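Local structure of GCN5-related N-acetyltransferase (Kribbella flavida, 4MY0) at residues Arg130-Glu135 and Gly344-Leu348; Tyr134-Arg140 and Val277-Arg283; Arg283-Ala287 and Asp310-Gln316; Ala302-Ile308 and Gly318-Val324. The protein probably transfers an acetyl group from acetyl-coenzyme A to an amino group of a substrate, perhaps an aminoglycoside, as other GCN5-related N-acetyltransferases do. One frame throughout, in Å; residues are numbered along the deposited sequence. Where two conformers were deposited one is given.

Contact 1 (Arg130-Glu135 and Gly344-Leu348); sequences RHLGYE and GSRGL. With AC8 ([(2R,3R,4R,5R)-5-(6-amino-9H-purin-9-yl)-3,4-bis(phosphonooxy)tetrahydrofuran-2-yl]methyl (3R)-3-hydroxy-2,2-dimethyl-4-oxo-4-({3-oxo-3-[(2-sulfanylethyl)amino]propyl}amino)butyl dihydrogen diphosphate), chain L.
Arg346 grips Glu135 side-on with two nitrogens that converge on a single oxygen: Glu135 OE2 lies 2.7 Å from Arg346 NE and also 2.7 Å from Arg346 NH1. This grip belongs to a salt-bridge network where the first GNAT domain meets helix 345-352 of the sterol carrier protein domain. OE2 is in the guanidinium plane, yet the carboxylate is turned 51° against it, and NE approaches OE2 almost in line with its C-O bond. Arg130, from the same segment as Glu135, completes the network, giving one nitrogen to each oxygen, with Arg130 NE 3.0 Å from Glu135 OE2 and Arg130 NH2 3.1 Å from Glu135 OE1. OE2 therefore accepts three N-H groups. The two arginines come close, Arg130 NE to Arg346 NH1 being 3.5 Å, and the shared carboxylate would offset their like charges. A chi1 of -166° places Glu135 CG opposite the backbone N, and a bend at chi2 turns the carboxylate so that both arginines reach it. Arg130 also donates to Val267 O and His264 O of the second subunit.

A second join lies at the end of helix 126-131, which Gly133 closes in a Schellman motif with phi 109°. Gly133 O accepts from Ser345 OG at 2.7 Å. His131, whose CB points away from the 344-348 segment, donates in one of its two conformers from NE2 to AC8 O9A at 2.9 Å. Arg130 CD sits over the rim of one face of the Arg346 guanidinium, and Arg346 CG rests 3.4 Å from Tyr134 O.

Contact 2 (Tyr134-Arg140 and Val277-Arg283); sequences YEFGGHR and VQRWMLR
The Phe136 ring is sandwiched between two aliphatic groups. Selenomethionine Met281 sets CE 3.8 Å from the centroid of the Phe136 ring on one face, and Arg279 CD lies 4.2 Å from the centroid of that Phe136 ring on the other, both close to the normal. These are CH-pi contacts, and the selenium above the first face adds a more distant Met-aromatic one. Tyr134 likewise carries Arg283 CB over its ring centre. The backbones form an antiparallel pair interrupted by a classic beta bulge, in which Gly137 and Gly138 both face Trp280. Trp280 O takes Gly137 N at 2.9 Å and, weakly, Gly138 N at 3.5 Å. With chi1 at 44°, Trp280 CG stands between its backbone N and carbonyl carbon, which folds the indole over the glycines; Gly138 CA is 3.9 Å from the centroid of the Trp280 six-membered ring. Strand 274-284, from the second GNAT region, pairs antiparallel with 135-146 and, on its other side, 118-121. Arg140 NH2 meets Gln278 OE1 at 2.9 Å on an in-plane lone pair, while Arg140 NE bonds to Leu389 O. Arg279 NE and His139 NE2 share a water, and Arg279 NH2 pairs with Glu270 of the second subunit.

Contact 3 (Arg283-Ala287 and Asp310-Gln316); sequences RLLDA and DPGVPAQ
Gln316 loses the most surface here, reaching from the loop 310-316 of the sterol carrier protein domain across to the end of strand 274-284, just before helix 287-293. Its amide nitrogen does two jobs. Gln316 NE2 lies 2.9 Å from Asp310 OD1, entering on the anti lone pair, and makes a weak bond of 3.0 Å from Gln316 NE2 to Leu284 O. Chi1 of -70° sets Gln316 CG beside its own backbone N, and the extended chain beyond carries OE1 to the start of helix 287-293, against Ala287 CB.

Arg283 comes next, and it approaches Asp310 from the opposite direction. The grip is end-on, one nitrogen to each oxygen: Arg283 NH1 is 2.9 Å from Asp310 OD1, and Arg283 NH2 is 2.8 Å from Asp310 OD2. Both oxygens are met on their syn sides, with the two flat groups 29° apart. OD1 thus accepts from Arg283 and Gln316 through different lone-pair regions, which fixes the carboxylate's rotation. Arg283 NH1 also turns back to its neighbour, 2.8 Å from Leu284 O, while NE binds Leu132 O, so the guanidinium is held along several edges.

Val313 closes the type I turn that begins at Asp310, its N 3.1 Å from Asp310 O. Its two methyls pack against different partners. CG2 slides alongside the guanidinium, with Val313 CG2 3.5 Å from Arg283 NH1; the other branch, Val313 CG1, presses to 3.3 Å from Leu285 O.

Contact 4 (Ala302-Ile308 and Gly318-Val324); sequences AEVDLLI and GRWHLSV
A beta hairpin of the sterol carrier protein domain is formed here by strands 302-309 and 318-325, in regular antiparallel register. Ala302 with Val324, Val304 with Leu322, Leu306 with Trp320 and Ile308 with Gly318 are hydrogen-bonded pairs, each joined by two backbone bonds.

On the face carrying Glu303, Asp305, Arg319, His321 and Ser323, polar side chains link into a row. Arg319 NE lies 2.7 Å from Asp305 OD2, a salt bridge with the oxygen in the guanidinium plane; Arg319 NH2 adds only a weak bond to the same oxygen. His321 is held at both nitrogens: His321 ND1 is 3.0 Å from Asp305 OD1, and His321 NE2 is 2.6 Å from Glu303 OE2. A chi1 of 176° swings the imidazole across to the partner strand. Its plane is nearly that of the Glu303 carboxylate, 7° apart, but stands 71° from that of Asp305. Two carboxylate acceptors would favour a doubly protonated, positively charged ring. Glu303, bent at chi2, also takes Ser323 OG, 3.1 Å from Glu303 OE1. Asp305 has further partners in Arg336 and Ser334.

The reverse face is largely apolar. Helix 371-380 covers Ala302, Val304 and Leu322 there, and Trp320 NE1 bonds to Gln316 O. Beside that indole, Ile308 CD1 reaches to 3.6 Å from Trp320 CD1.

Contacts 1, 2 and 3 are buried, whereas contact 4 is partly buried and farthest from the chain centre, its centre about 24 Å from that of contact 2. Arg283 belongs to contacts 2 and 3 and also touches contact 1 through Leu132 O and Ser345, so strand 274-284 ties all three together. The chemistry changes with place: contact 2 is backbone pairing with ring packing between the GNAT regions, contacts 1 and 3 hold the sterol carrier protein domain by arginine-carboxylate clusters, and contact 4 keeps its charges on one face of a hairpin. Contacts 1 and 2 reach the second subunit; 3 and 4 touch no other chain.

Contact 1 (Arg130-Glu135 and Gly344-Leu348)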
# COMPACT_ATOMS: atom_id res chain seq x y z
N ARG C 130 -30.20 18.70 -1.70
CA ARG C 130 -30.20 20.11 -2.09
C ARG C 130 -31.52 20.49 -2.79
O ARG C 130 -32.04 21.57 -2.57
CB ARG C 130 -28.99 20.43 -2.97
CG ARG C 130 -27.70 20.53 -2.17
CD ARG C 130 -26.47 20.82 -3.03
NE ARG C 130 -25.37 21.24 -2.16
CZ ARG C 130 -24.09 21.04 -2.43
NH1 ARG C 130 -23.74 20.41 -3.54
NH2 ARG C 130 -23.15 21.46 -1.58
N HIS C 131 -32.03 19.60 -3.64
CA HIS C 131 -33.33 19.82 -4.28
C HIS C 131 -34.43 19.99 -3.23
O HIS C 131 -35.38 20.74 -3.43
CB HIS C 131 -33.68 18.66 -5.22
CG HIS C 131 -32.99 18.72 -6.55
ND1 HIS C 131 -32.80 19.91 -7.23
CD2 HIS C 131 -32.45 17.75 -7.32
CE1 HIS C 131 -32.17 19.66 -8.36
NE2 HIS C 131 -31.95 18.37 -8.44
N LEU C 132 -34.30 19.28 -2.11
CA LEU C 132 -35.30 19.37 -1.03
C LEU C 132 -35.04 20.51 -0.05
O LEU C 132 -35.82 20.72 0.88
CB LEU C 132 -35.36 18.06 -0.25
CG LEU C 132 -35.99 16.91 -1.04
CD1 LEU C 132 -35.43 15.62 -0.54
CD2 LEU C 132 -37.50 16.94 -0.89
N GLY C 133 -33.93 21.23 -0.23
CA GLY C 133 -33.68 22.40 0.58
C GLY C 133 -32.58 22.30 1.62
O GLY C 133 -32.34 23.27 2.33
N TYR C 134 -31.90 21.16 1.72
CA TYR C 134 -30.82 21.02 2.68
C TYR C 134 -29.54 21.67 2.15
O TYR C 134 -29.33 21.73 0.93
CB TYR C 134 -30.52 19.54 2.94
CG TYR C 134 -31.54 18.81 3.80
CD1 TYR C 134 -31.28 18.55 5.15
CD2 TYR C 134 -32.74 18.34 3.26
CE1 TYR C 134 -32.20 17.86 5.94
CE2 TYR C 134 -33.66 17.65 4.04
CZ TYR C 134 -33.39 17.41 5.38
OH TYR C 134 -34.31 16.72 6.17
N GLU C 135 -28.68 22.13 3.05
CA GLU C 135 -27.34 22.57 2.64
C GLU C 135 -26.35 22.21 3.73
O GLU C 135 -26.74 22.03 4.89
CB GLU C 135 -27.31 24.09 2.36
CG GLU C 135 -26.04 24.57 1.60
CD GLU C 135 -25.63 23.61 0.47
OE1 GLU C 135 -24.73 22.76 0.70
OE2 GLU C 135 -26.23 23.67 -0.63
N GLY C 344 -33.22 31.13 -0.48
CA GLY C 344 -34.04 29.93 -0.54
C GLY C 344 -33.77 29.13 0.72
O GLY C 344 -33.10 29.63 1.63
N SER C 345 -34.26 27.89 0.76
CA SER C 345 -34.04 27.02 1.92
C SER C 345 -32.55 26.71 2.19
O SER C 345 -32.11 26.71 3.35
CB SER C 345 -34.83 25.72 1.77
OG SER C 345 -34.53 24.82 2.82
N ARG C 346 -31.79 26.43 1.13
CA ARG C 346 -30.37 26.15 1.28
C ARG C 346 -29.62 27.33 1.93
O ARG C 346 -28.84 27.15 2.88
CB ARG C 346 -29.75 25.80 -0.08
CG ARG C 346 -30.33 24.53 -0.74
CD ARG C 346 -29.80 24.37 -2.16
NE ARG C 346 -28.33 24.34 -2.19
CZ ARG C 346 -27.60 24.45 -3.30
NH1 ARG C 346 -26.27 24.41 -3.22
NH2 ARG C 346 -28.19 24.59 -4.50
N GLY C 347 -29.86 28.55 1.44
CA GLY C 347 -29.18 29.72 1.97
C GLY C 347 -29.61 30.02 3.40
O GLY C 347 -28.79 30.39 4.26
N LEU C 348 -30.90 29.86 3.65
CA LEU C 348 -31.45 30.03 5.00
C LEU C 348 -30.74 29.09 6.00
O LEU C 348 -30.25 29.53 7.05
CB LEU C 348 -32.95 29.73 4.97
CG LEU C 348 -33.68 29.88 6.29
CD1 LEU C 348 -33.55 31.31 6.77
CD2 LEU C 348 -35.14 29.44 6.14
N1A AC8 L . -26.12 10.64 -8.19
O1A AC8 L . -36.25 11.27 -6.09
P1A AC8 L . -35.17 10.73 -7.01
C1B AC8 L . -30.79 12.76 -8.20
S1P AC8 L . -28.21 9.41 2.23
C2A AC8 L . -26.50 11.85 -8.66
O2A AC8 L . -35.60 9.89 -8.18
P2A AC8 L . -34.07 8.39 -5.73
C2B AC8 L . -31.79 12.58 -9.32
O2B AC8 L . -31.16 12.77 -10.59
O2C AC8 L . -33.13 12.26 -12.05
C2P AC8 L . -28.75 8.41 0.80
N3A AC8 L . -27.78 12.24 -8.58
O3A AC8 L . -34.13 9.97 -6.06
C3B AC8 L . -32.80 13.69 -8.99
O3B AC8 L . -32.27 14.95 -9.43
P3B AC8 L . -32.69 15.73 -10.78
O3C AC8 L . -31.38 10.51 -11.59
C3P AC8 L . -28.50 7.01 1.30
C4A AC8 L . -28.71 11.41 -8.02
O4A AC8 L . -35.48 7.85 -5.61
C4B AC8 L . -32.79 13.79 -7.48
O4B AC8 L . -31.56 13.18 -7.07
O4C AC8 L . -30.79 12.50 -13.03
P4C AC8 L . -31.65 11.96 -11.91
N4P AC8 L . -28.79 5.90 0.39
C5A AC8 L . -28.33 10.18 -7.52
O5A AC8 L . -33.08 7.76 -6.66
C5B AC8 L . -33.96 13.06 -6.83
O5B AC8 L . -34.23 11.89 -7.59
C5P AC8 L . -28.14 5.52 -0.70
O5P AC8 L . -27.18 6.15 -1.12
C6A AC8 L . -27.00 9.79 -7.61
N6A AC8 L . -26.59 8.59 -7.14
O6A AC8 L . -33.39 8.43 -4.27
C6P AC8 L . -28.64 4.25 -1.35
N7A AC8 L . -29.44 9.57 -7.03
O7A AC8 L . -32.62 14.75 -11.92
C7P AC8 L . -28.51 4.19 -2.88
C8A AC8 L . -30.48 10.43 -7.22
O8A AC8 L . -34.09 16.25 -10.50
N8P AC8 L . -29.42 5.20 -3.43
N9A AC8 L . -30.02 11.54 -7.83
O9A AC8 L . -31.63 16.81 -10.88
C9P AC8 L . -30.72 5.34 -3.21
O9P AC8 L . -31.31 4.57 -2.47
CAP AC8 L . -31.47 6.47 -3.89
OAP AC8 L . -31.02 6.62 -5.24
CBP AC8 L . -31.32 7.84 -3.20
CCP AC8 L . -32.05 8.88 -4.06
CDP AC8 L . -31.95 7.80 -1.81
CEP AC8 L . -29.86 8.24 -3.09

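Contact 2 (Tyr134-Arg140 and Val277-Arg283)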
# COMPACT_ATOMS: atom_id res chain seq x y z
N TYR C 134 -31.90 21.16 1.72
CA TYR C 134 -30.82 21.02 2.68
C TYR C 134 -29.54 21.67 2.15
O TYR C 134 -29.33 21.73 0.93
CB TYR C 134 -30.52 19.54 2.94
CG TYR C 134 -31.54 18.81 3.80
CD1 TYR C 134 -31.28 18.55 5.15
CD2 TYR C 134 -32.74 18.34 3.26
CE1 TYR C 134 -32.20 17.86 5.94
CE2 TYR C 134 -33.66 17.65 4.04
CZ TYR C 134 -33.39 17.41 5.38
OH TYR C 134 -34.31 16.72 6.17
N GLU C 135 -28.68 22.13 3.05
CA GLU C 135 -27.34 22.57 2.64
C GLU C 135 -26.35 22.21 3.73
O GLU C 135 -26.74 22.03 4.89
CB GLU C 135 -27.31 24.09 2.36
CG GLU C 135 -26.04 24.57 1.60
CD GLU C 135 -25.63 23.61 0.47
OE1 GLU C 135 -24.73 22.76 0.70
OE2 GLU C 135 -26.23 23.67 -0.63
N PHE C 136 -25.07 22.07 3.36
CA PHE C 136 -24.02 21.82 4.36
C PHE C 136 -24.05 22.87 5.47
O PHE C 136 -24.16 24.07 5.19
CB PHE C 136 -22.63 21.73 3.72
CG PHE C 136 -22.42 20.45 2.94
CD1 PHE C 136 -22.67 19.21 3.54
CD2 PHE C 136 -22.03 20.49 1.62
CE1 PHE C 136 -22.49 18.02 2.83
CE2 PHE C 136 -21.85 19.30 0.90
CZ PHE C 136 -22.07 18.07 1.51
N GLY C 137 -23.97 22.39 6.71
CA GLY C 137 -24.12 23.25 7.87
C GLY C 137 -22.97 23.15 8.85
O GLY C 137 -22.81 24.02 9.70
N GLY C 138 -22.18 22.08 8.75
CA GLY C 138 -21.08 21.90 9.69
C GLY C 138 -20.26 20.65 9.42
O GLY C 138 -20.50 19.95 8.44
N HIS C 139 -19.30 20.36 10.30
CA HIS C 139 -18.33 19.31 10.04
C HIS C 139 -18.24 18.29 11.17
O HIS C 139 -18.76 18.51 12.26
CB HIS C 139 -16.94 19.94 9.83
CG HIS C 139 -16.86 20.85 8.64
ND1 HIS C 139 -17.24 22.18 8.70
CD2 HIS C 139 -16.44 20.64 7.37
CE1 HIS C 139 -17.06 22.74 7.51
NE2 HIS C 139 -16.58 21.83 6.69
N ARG C 140 -17.58 17.17 10.88
CA ARG C 140 -17.18 16.23 11.92
C ARG C 140 -15.72 15.95 11.64
O ARG C 140 -15.36 15.54 10.53
CB ARG C 140 -18.01 14.95 11.82
CG ARG C 140 -17.66 13.89 12.86
CD ARG C 140 -18.41 12.60 12.53
NE ARG C 140 -18.22 11.55 13.53
CZ ARG C 140 -17.88 10.30 13.24
NH1 ARG C 140 -17.76 9.41 14.21
NH2 ARG C 140 -17.66 9.93 11.98
N VAL C 277 -12.34 14.92 7.55
CA VAL C 277 -13.27 16.04 7.61
C VAL C 277 -14.52 15.59 6.86
O VAL C 277 -14.46 15.40 5.65
CB VAL C 277 -12.66 17.31 6.97
CG1 VAL C 277 -13.61 18.49 7.09
CG2 VAL C 277 -11.31 17.65 7.61
N GLN C 278 -15.62 15.37 7.59
CA GLN C 278 -16.90 15.00 6.97
C GLN C 278 -17.83 16.19 7.12
O GLN C 278 -17.60 17.02 7.99
CB GLN C 278 -17.54 13.79 7.67
CG GLN C 278 -16.77 12.49 7.51
CD GLN C 278 -17.30 11.39 8.41
OE1 GLN C 278 -17.25 11.51 9.63
NE2 GLN C 278 -17.81 10.32 7.81
N ARG C 279 -18.86 16.28 6.28
CA ARG C 279 -19.82 17.38 6.40
C ARG C 279 -21.22 16.84 6.64
O ARG C 279 -21.57 15.78 6.13
CB ARG C 279 -19.81 18.25 5.14
CG ARG C 279 -18.48 18.92 4.90
CD ARG C 279 -18.30 19.41 3.47
NE ARG C 279 -16.92 19.88 3.33
CZ ARG C 279 -15.87 19.08 3.15
NH1 ARG C 279 -14.65 19.59 3.06
NH2 ARG C 279 -16.04 17.76 3.05
N TRP C 280 -22.03 17.58 7.40
CA TRP C 280 -23.44 17.23 7.50
C TRP C 280 -24.31 18.39 7.04
O TRP C 280 -23.88 19.55 7.07
CB TRP C 280 -23.80 16.80 8.93
CG TRP C 280 -23.22 17.68 9.99
CD1 TRP C 280 -22.06 17.47 10.67
CD2 TRP C 280 -23.80 18.88 10.53
NE1 TRP C 280 -21.87 18.48 11.59
CE2 TRP C 280 -22.93 19.35 11.52
CE3 TRP C 280 -24.98 19.59 10.27
CZ2 TRP C 280 -23.19 20.53 12.26
CZ3 TRP C 280 -25.25 20.75 11.01
CH2 TRP C 280 -24.35 21.21 11.98
N MSE C 281 -25.53 18.09 6.61
CA MSE C 281 -26.42 19.11 6.09
C MSE C 281 -27.51 19.48 7.07
O MSE C 281 -27.81 18.71 7.98
CB MSE C 281 -27.07 18.65 4.79
CG MSE C 281 -26.11 18.66 3.62
SE MSE C 281 -27.05 18.18 1.99
CE MSE C 281 -25.66 18.72 0.73
N LEU C 282 -28.08 20.67 6.87
CA LEU C 282 -29.09 21.23 7.75
C LEU C 282 -30.24 21.78 6.91
O LEU C 282 -30.01 22.27 5.80
CB LEU C 282 -28.48 22.39 8.54
CG LEU C 282 -29.41 23.12 9.51
CD1 LEU C 282 -29.81 22.17 10.62
CD2 LEU C 282 -28.72 24.37 10.06
N ARG C 283 -31.46 21.68 7.42
CA ARG C 283 -32.59 22.40 6.82
C ARG C 283 -33.48 23.01 7.90
O ARG C 283 -33.72 22.37 8.92
CB ARG C 283 -33.43 21.46 5.95
CG ARG C 283 -34.42 22.21 5.05
CD ARG C 283 -35.64 21.35 4.66
NE ARG C 283 -36.22 21.80 3.39
CZ ARG C 283 -36.96 22.90 3.25
NH1 ARG C 283 -37.22 23.68 4.30
NH2 ARG C 283 -37.43 23.24 2.06
O HOH W 1 -16.04 22.22 4.18
O HOH W 2 -14.78 12.68 10.49

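Contact 3 (Arg283-Ala287 and Asp310-Gln316)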
# COMPACT_ATOMS: atom_id res chain seq x y z
N ARG C 283 -31.46 21.68 7.42
CA ARG C 283 -32.59 22.40 6.82
C ARG C 283 -33.48 23.01 7.90
O ARG C 283 -33.72 22.37 8.92
CB ARG C 283 -33.43 21.46 5.95
CG ARG C 283 -34.42 22.21 5.05
CD ARG C 283 -35.64 21.35 4.66
NE ARG C 283 -36.22 21.80 3.39
CZ ARG C 283 -36.96 22.90 3.25
NH1 ARG C 283 -37.22 23.68 4.30
NH2 ARG C 283 -37.43 23.24 2.06
N LEU C 284 -33.96 24.23 7.70
CA LEU C 284 -34.97 24.79 8.60
C LEU C 284 -36.38 24.35 8.15
O LEU C 284 -36.74 24.48 6.98
CB LEU C 284 -34.91 26.32 8.67
CG LEU C 284 -33.64 27.07 9.10
CD1 LEU C 284 -34.01 28.28 9.93
CD2 LEU C 284 -32.60 26.21 9.80
N LEU C 285 -37.17 23.82 9.08
CA LEU C 285 -38.55 23.42 8.79
C LEU C 285 -39.58 24.44 9.29
O LEU C 285 -40.67 24.56 8.72
CB LEU C 285 -38.86 22.07 9.43
CG LEU C 285 -37.90 20.92 9.15
CD1 LEU C 285 -38.37 19.67 9.86
CD2 LEU C 285 -37.79 20.70 7.66
N ASP C 286 -39.23 25.15 10.37
CA ASP C 286 -40.10 26.18 10.94
C ASP C 286 -39.18 27.32 11.40
O ASP C 286 -38.75 27.34 12.56
CB ASP C 286 -40.91 25.60 12.12
CG ASP C 286 -41.78 26.64 12.85
OD1 ASP C 286 -42.62 26.22 13.68
OD2 ASP C 286 -41.63 27.87 12.63
N ALA C 287 -38.88 28.25 10.50
CA ALA C 287 -37.86 29.26 10.77
C ALA C 287 -38.09 30.15 11.99
O ALA C 287 -37.15 30.39 12.75
CB ALA C 287 -37.57 30.10 9.51
N ASP C 310 -39.22 29.61 0.06
CA ASP C 310 -39.17 28.16 0.34
C ASP C 310 -40.49 27.49 -0.00
O ASP C 310 -41.37 27.33 0.85
CB ASP C 310 -38.78 27.89 1.81
CG ASP C 310 -38.64 26.38 2.12
OD1 ASP C 310 -38.52 26.05 3.32
OD2 ASP C 310 -38.65 25.55 1.18
N PRO C 311 -40.63 27.07 -1.27
CA PRO C 311 -41.88 26.45 -1.70
C PRO C 311 -42.02 25.04 -1.11
O PRO C 311 -43.11 24.48 -1.14
CB PRO C 311 -41.75 26.41 -3.22
CG PRO C 311 -40.27 26.38 -3.48
CD PRO C 311 -39.64 27.17 -2.36
N GLY C 312 -40.93 24.50 -0.57
CA GLY C 312 -40.97 23.25 0.17
C GLY C 312 -41.70 23.36 1.50
O GLY C 312 -42.30 22.39 1.96
N VAL C 313 -41.62 24.53 2.13
CA VAL C 313 -42.35 24.82 3.37
C VAL C 313 -42.94 26.22 3.26
O VAL C 313 -42.35 27.19 3.74
CB VAL C 313 -41.43 24.77 4.62
CG1 VAL C 313 -42.25 25.01 5.90
CG2 VAL C 313 -40.68 23.46 4.71
N PRO C 314 -44.10 26.33 2.60
CA PRO C 314 -44.74 27.62 2.32
C PRO C 314 -44.96 28.47 3.58
O PRO C 314 -44.91 29.70 3.49
CB PRO C 314 -46.09 27.21 1.72
CG PRO C 314 -45.81 25.89 1.07
CD PRO C 314 -44.85 25.20 2.00
N ALA C 315 -45.20 27.84 4.72
CA ALA C 315 -45.39 28.59 5.96
C ALA C 315 -44.16 29.45 6.34
O ALA C 315 -44.30 30.47 7.02
CB ALA C 315 -45.77 27.64 7.10
N GLN C 316 -42.97 29.02 5.89
CA GLN C 316 -41.72 29.76 6.12
C GLN C 316 -41.52 30.89 5.13
O GLN C 316 -40.67 31.76 5.33
CB GLN C 316 -40.50 28.82 5.98
CG GLN C 316 -40.36 27.81 7.07
CD GLN C 316 -38.96 27.27 7.19
OE1 GLN C 316 -38.42 27.20 8.29
NE2 GLN C 316 -38.36 26.88 6.06

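Contact 4 (Ala302-Ile308 and Gly318-Val324)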
# COMPACT_ATOMS: atom_id res chain seq x y z
N ALA C 302 -28.97 43.07 15.94
CA ALA C 302 -29.31 43.12 14.52
C ALA C 302 -30.80 43.28 14.29
O ALA C 302 -31.61 42.57 14.89
CB ALA C 302 -28.81 41.86 13.82
N GLU C 303 -31.15 44.22 13.42
CA GLU C 303 -32.52 44.37 12.92
C GLU C 303 -32.42 44.34 11.41
O GLU C 303 -31.92 45.29 10.80
CB GLU C 303 -33.11 45.70 13.37
CG GLU C 303 -33.05 45.95 14.87
CD GLU C 303 -34.06 45.14 15.66
OE1 GLU C 303 -33.96 45.11 16.91
OE2 GLU C 303 -34.96 44.53 15.05
N VAL C 304 -32.88 43.26 10.79
CA VAL C 304 -32.67 43.02 9.37
C VAL C 304 -33.84 42.26 8.79
O VAL C 304 -34.32 41.31 9.41
CB VAL C 304 -31.42 42.12 9.14
CG1 VAL C 304 -31.26 41.79 7.67
CG2 VAL C 304 -30.16 42.79 9.65
N ASP C 305 -34.30 42.66 7.61
CA ASP C 305 -35.32 41.88 6.91
C ASP C 305 -34.72 40.74 6.09
O ASP C 305 -33.61 40.84 5.57
CB ASP C 305 -36.20 42.79 6.04
CG ASP C 305 -37.34 43.45 6.82
OD1 ASP C 305 -37.30 43.46 8.07
OD2 ASP C 305 -38.29 43.97 6.18
N LEU C 306 -35.46 39.63 5.99
CA LEU C 306 -35.10 38.50 5.15
C LEU C 306 -36.29 38.16 4.27
O LEU C 306 -37.42 38.10 4.76
CB LEU C 306 -34.77 37.28 6.01
CG LEU C 306 -33.69 37.45 7.06
CD1 LEU C 306 -33.49 36.15 7.82
CD2 LEU C 306 -32.39 37.91 6.39
N LEU C 307 -36.04 37.94 2.99
CA LEU C 307 -37.08 37.44 2.09
C LEU C 307 -36.81 35.97 1.83
O LEU C 307 -35.81 35.61 1.20
CB LEU C 307 -37.12 38.24 0.78
CG LEU C 307 -38.17 37.76 -0.22
CD1 LEU C 307 -39.57 37.81 0.41
CD2 LEU C 307 -38.13 38.56 -1.50
N ILE C 308 -37.68 35.10 2.35
CA ILE C 308 -37.48 33.66 2.23
C ILE C 308 -38.34 33.07 1.12
O ILE C 308 -39.56 33.23 1.11
CB ILE C 308 -37.82 32.94 3.56
CG1 ILE C 308 -36.87 33.38 4.68
CG2 ILE C 308 -37.78 31.42 3.38
CD1 ILE C 308 -37.28 32.85 6.08
N GLY C 318 -41.90 34.12 2.45
CA GLY C 318 -42.34 35.51 2.56
C GLY C 318 -41.30 36.38 3.24
O GLY C 318 -40.16 35.95 3.47
N ARG C 319 -41.70 37.61 3.56
CA ARG C 319 -40.77 38.57 4.15
C ARG C 319 -40.88 38.60 5.67
O ARG C 319 -41.96 38.79 6.23
CB ARG C 319 -40.98 39.96 3.58
CG ARG C 319 -39.92 40.94 4.04
CD ARG C 319 -40.00 42.21 3.26
NE ARG C 319 -38.99 43.18 3.66
CZ ARG C 319 -38.37 43.97 2.80
NH1 ARG C 319 -38.65 43.88 1.51
NH2 ARG C 319 -37.47 44.85 3.22
N TRP C 320 -39.73 38.46 6.31
CA TRP C 320 -39.65 38.39 7.75
C TRP C 320 -38.69 39.45 8.27
O TRP C 320 -37.77 39.87 7.57
CB TRP C 320 -39.15 37.01 8.16
CG TRP C 320 -40.05 35.89 7.76
CD1 TRP C 320 -40.01 35.17 6.60
CD2 TRP C 320 -41.13 35.34 8.54
NE1 TRP C 320 -40.99 34.21 6.60
CE2 TRP C 320 -41.69 34.29 7.78
CE3 TRP C 320 -41.67 35.63 9.79
CZ2 TRP C 320 -42.78 33.54 8.25
CZ3 TRP C 320 -42.75 34.88 10.25
CH2 TRP C 320 -43.29 33.85 9.48
N HIS C 321 -38.91 39.89 9.50
CA HIS C 321 -37.96 40.75 10.18
C HIS C 321 -37.25 39.96 11.28
O HIS C 321 -37.89 39.31 12.12
CB HIS C 321 -38.67 41.97 10.78
CG HIS C 321 -37.76 42.85 11.57
ND1 HIS C 321 -36.82 43.67 10.98
CD2 HIS C 321 -37.61 43.01 12.90
CE1 HIS C 321 -36.14 44.31 11.91
NE2 HIS C 321 -36.60 43.92 13.09
N LEU C 322 -35.92 40.00 11.26
CA LEU C 322 -35.13 39.34 12.30
C LEU C 322 -34.65 40.37 13.33
O LEU C 322 -33.99 41.35 12.99
CB LEU C 322 -33.94 38.60 11.68
CG LEU C 322 -32.97 37.94 12.66
CD1 LEU C 322 -33.60 36.72 13.34
CD2 LEU C 322 -31.68 37.55 11.95
N SER C 323 -35.01 40.13 14.59
CA SER C 323 -34.59 40.99 15.69
C SER C 323 -33.67 40.18 16.60
O SER C 323 -34.07 39.12 17.11
CB SER C 323 -35.81 41.48 16.48
OG SER C 323 -35.46 42.49 17.42
N VAL C 324 -32.44 40.65 16.78
CA VAL C 324 -31.48 39.98 17.65
C VAL C 324 -30.93 40.95 18.67
O VAL C 324 -30.41 42.01 18.31
CB VAL C 324 -30.31 39.39 16.89
CG1 VAL C 324 -29.30 38.80 17.86
CG2 VAL C 324 -30.79 38.32 15.90